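Local coordinates for protein glucokinase (Leishmania braziliensis MHOM/BR/75/M2904, PDB 6EDI) that probably phosphorylates D-glucose with ATP, as a glucokinase of the actin-like ATPase superfamily, at residues D176-W182 with T389-S395. Numbering follows the deposited sequence.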
loop_
_atom_site.group_PDB
_atom_site.type_symbol
_atom_site.label_atom_id
_atom_site.label_comp_id
_atom_site.label_asym_id
_atom_site.label_seq_id
_atom_site.Cartn_x
_atom_site.Cartn_y
_atom_site.Cartn_z
ATOM N N ASP A 176 -14.874 -9.687 20.196
ATOM C CA ASP A 176 -14.420 -10.737 21.114
ATOM C C ASP A 176 -12.898 -10.903 21.095
ATOM O O ASP A 176 -12.321 -11.419 22.044
ATOM C CB ASP A 176 -15.113 -12.067 20.809
ATOM C CG ASP A 176 -16.619 -12.003 21.015
ATOM O OD1 ASP A 176 -17.060 -11.758 22.153
ATOM O OD2 ASP A 176 -17.363 -12.199 20.035
ATOM N N TYR A 177 -12.252 -10.435 20.030
ATOM C CA TYR A 177 -10.823 -10.673 19.835
ATOM C C TYR A 177 -9.993 -9.400 19.864
ATOM O O TYR A 177 -8.774 -9.443 20.052
ATOM C CB TYR A 177 -10.585 -11.463 18.539
ATOM C CG TYR A 177 -11.137 -12.859 18.628
ATOM C CD1 TYR A 177 -12.482 -13.101 18.410
ATOM C CD2 TYR A 177 -10.327 -13.928 18.969
ATOM C CE1 TYR A 177 -13.006 -14.371 18.513
ATOM C CE2 TYR A 177 -10.844 -15.211 19.079
ATOM C CZ TYR A 177 -12.187 -15.422 18.853
ATOM O OH TYR A 177 -12.723 -16.692 18.950
ATOM N N PHE A 178 -10.666 -8.268 19.684
ATOM C CA PHE A 178 -10.006 -6.980 19.588
ATOM C C PHE A 178 -10.731 -5.951 20.443
ATOM O O PHE A 178 -11.951 -6.029 20.602
ATOM C CB PHE A 178 -9.958 -6.542 18.115
ATOM C CG PHE A 178 -8.983 -7.334 17.300
ATOM C CD1 PHE A 178 -9.339 -8.558 16.754
ATOM C CD2 PHE A 178 -7.688 -6.879 17.131
ATOM C CE1 PHE A 178 -8.431 -9.305 16.012
ATOM C CE2 PHE A 178 -6.768 -7.624 16.406
ATOM C CZ PHE A 178 -7.135 -8.836 15.843
ATOM N N LYS A 179 -9.980 -4.999 20.988
ATOM C CA LYS A 179 -10.539 -3.933 21.823
ATOM C C LYS A 179 -10.128 -2.592 21.252
ATOM O O LYS A 179 -9.050 -2.475 20.659
ATOM C CB LYS A 179 -10.009 -4.025 23.257
ATOM C CG LYS A 179 -10.727 -5.004 24.138
ATOM C CD LYS A 179 -11.067 -4.350 25.474
ATOM C CE LYS A 179 -12.306 -4.983 26.113
ATOM N NZ LYS A 179 -13.063 -4.007 26.970
ATOM N N VAL A 180 -10.953 -1.574 21.470
ATOM C CA VAL A 180 -10.655 -0.245 20.962
ATOM C C VAL A 180 -9.616 0.432 21.825
ATOM O O VAL A 180 -9.769 0.509 23.041
ATOM C CB VAL A 180 -11.911 0.629 20.917
ATOM C CG1 VAL A 180 -11.569 2.051 20.479
ATOM C CG2 VAL A 180 -12.910 0.012 19.980
ATOM N N MET A 181 -8.541 0.893 21.205
ATOM C CA MET A 181 -7.599 1.733 21.925
ATOM C C MET A 181 -8.159 3.151 21.960
ATOM O O MET A 181 -8.240 3.775 23.027
ATOM C CB MET A 181 -6.223 1.695 21.268
ATOM C CG MET A 181 -5.612 0.322 21.285
ATOM S SD MET A 181 -4.086 0.105 20.341
ATOM C CE MET A 181 -3.131 1.504 20.931
ATOM N N TRP A 182 -8.538 3.655 20.783
ATOM C CA TRP A 182 -9.211 4.937 20.666
ATOM C C TRP A 182 -9.976 5.068 19.354
ATOM O O TRP A 182 -9.593 4.512 18.318
ATOM C CB TRP A 182 -8.245 6.107 20.860
ATOM C CG TRP A 182 -7.081 6.125 19.914
ATOM C CD1 TRP A 182 -7.100 6.477 18.590
ATOM C CD2 TRP A 182 -5.720 5.807 20.227
ATOM N NE1 TRP A 182 -5.832 6.380 18.062
ATOM C CE2 TRP A 182 -4.966 5.976 19.050
ATOM C CE3 TRP A 182 -5.066 5.393 21.394
ATOM C CZ2 TRP A 182 -3.587 5.744 19.005
ATOM C CZ3 TRP A 182 -3.695 5.171 21.354
ATOM C CH2 TRP A 182 -2.967 5.353 20.171
ATOM N N THR A 389 -9.352 4.972 13.793
ATOM C CA THR A 389 -9.709 4.203 14.975
ATOM C C THR A 389 -8.647 3.130 15.183
ATOM O O THR A 389 -8.365 2.359 14.260
ATOM C CB THR A 389 -11.098 3.555 14.779
ATOM O OG1 THR A 389 -12.090 4.586 14.694
ATOM C CG2 THR A 389 -11.447 2.605 15.915
ATOM N N PHE A 390 -8.037 3.087 16.373
ATOM C CA PHE A 390 -7.018 2.076 16.676
ATOM C C PHE A 390 -7.594 0.949 17.506
ATOM O O PHE A 390 -8.388 1.188 18.422
ATOM C CB PHE A 390 -5.819 2.669 17.415
ATOM C CG PHE A 390 -4.762 3.243 16.505
ATOM C CD1 PHE A 390 -5.073 4.257 15.606
ATOM C CD2 PHE A 390 -3.459 2.778 16.562
ATOM C CE1 PHE A 390 -4.094 4.787 14.776
ATOM C CE2 PHE A 390 -2.478 3.297 15.753
ATOM C CZ PHE A 390 -2.788 4.300 14.849
ATOM N N LEU A 391 -7.209 -0.271 17.149
ATOM C CA LEU A 391 -7.658 -1.480 17.838
ATOM C C LEU A 391 -6.452 -2.315 18.262
ATOM O O LEU A 391 -5.384 -2.220 17.660
ATOM C CB LEU A 391 -8.567 -2.322 16.929
ATOM C CG LEU A 391 -9.792 -1.689 16.272
ATOM C CD1 LEU A 391 -10.516 -2.752 15.460
ATOM C CD2 LEU A 391 -10.731 -1.077 17.305
ATOM N N ARG A 392 -6.659 -3.160 19.272
ATOM C CA ARG A 392 -5.640 -3.999 19.886
ATOM C C ARG A 392 -6.163 -5.414 20.014
ATOM O O ARG A 392 -7.250 -5.602 20.549
ATOM C CB ARG A 392 -5.478 -3.541 21.318
ATOM C CG ARG A 392 -4.201 -2.943 21.680
ATOM C CD ARG A 392 -4.394 -2.452 23.083
ATOM N NE ARG A 392 -4.723 -3.575 23.938
ATOM C CZ ARG A 392 -5.550 -3.510 24.970
ATOM N NH1 ARG A 392 -6.122 -2.361 25.275
ATOM N NH2 ARG A 392 -5.785 -4.593 25.691
ATOM N N GLN A 393 -5.386 -6.409 19.600
ATOM C CA GLN A 393 -5.776 -7.797 19.845
ATOM C C GLN A 393 -5.711 -8.128 21.338
ATOM O O GLN A 393 -4.734 -7.794 22.004
ATOM C CB GLN A 393 -4.877 -8.764 19.071
ATOM C CG GLN A 393 -5.467 -10.164 19.023
ATOM C CD GLN A 393 -4.632 -11.150 18.245
ATOM O OE1 GLN A 393 -3.685 -10.774 17.550
ATOM N NE2 GLN A 393 -4.969 -12.442 18.376
ATOM N N VAL A 394 -6.745 -8.799 21.856
ATOM C CA VAL A 394 -6.766 -9.207 23.264
ATOM C C VAL A 394 -6.916 -10.711 23.464
ATOM O O VAL A 394 -6.574 -11.228 24.532
ATOM C CB VAL A 394 -7.863 -8.475 24.059
ATOM C CG1 VAL A 394 -7.601 -6.978 24.070
ATOM C CG2 VAL A 394 -9.251 -8.776 23.481
ATOM N N SER A 395 -7.451 -11.414 22.466
ATOM C CA SER A 395 -7.671 -12.860 22.593
ATOM C C SER A 395 -6.872 -13.593 21.532
ATOM O O SER A 395 -6.945 -13.249 20.343
ATOM C CB SER A 395 -9.157 -13.217 22.425
ATOM O OG SER A 395 -10.018 -12.339 23.132
#
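Two amide donors converge on F390 O: M181 N at 2.8 Å and, weakly, W182 N. The M181 donor stands 36° out of the carbonyl plane of F390. Two residues, M181 and W182, thus sit opposite the single F390: a classic beta bulge, and it kinks strand 178-182, an outermost strand of the six-stranded mixed sheet, where it runs antiparallel to strand 389-393. Beyond the bulge, F390 N returns a bond to W182 O; before it, K179 and R392 form a hydrogen-bonded pair, K179 N to R392 O and R392 N to K179 O both 2.8 Å.

The F390 and W182 side chains run alongside each other in the same direction. F390 CB sits over one face of the indole, 3.9 Å from the centroid of the W182 five-membered ring, while the phenyl is displaced past the indole, with little overlap, the planes 30° apart. The W182 torsion, chi1 57°, sets CG between its own backbone N and carbonyl carbon and brings NE1 to 3.3 Å from F390 CD1. Helix 363-373 packs against both side chains. M181 crosses R392 at about a right angle, its sulfur against R392 CG.

On the other face of the sheet, V180 CG2 meets L391 CD2, and Q393 CG stands over the F178 ring near its rim. Q393 is held at both amide atoms: OE1 accepts from G350 N, and NE2 donates to S395 O. Past the strand end, Y177 O takes V394 N in a nearly straight bond and S395 N in a weak one. Finally, the S395 hydroxyl OG donates to D176 O at 2.7 Å, in the plane of that carbonyl.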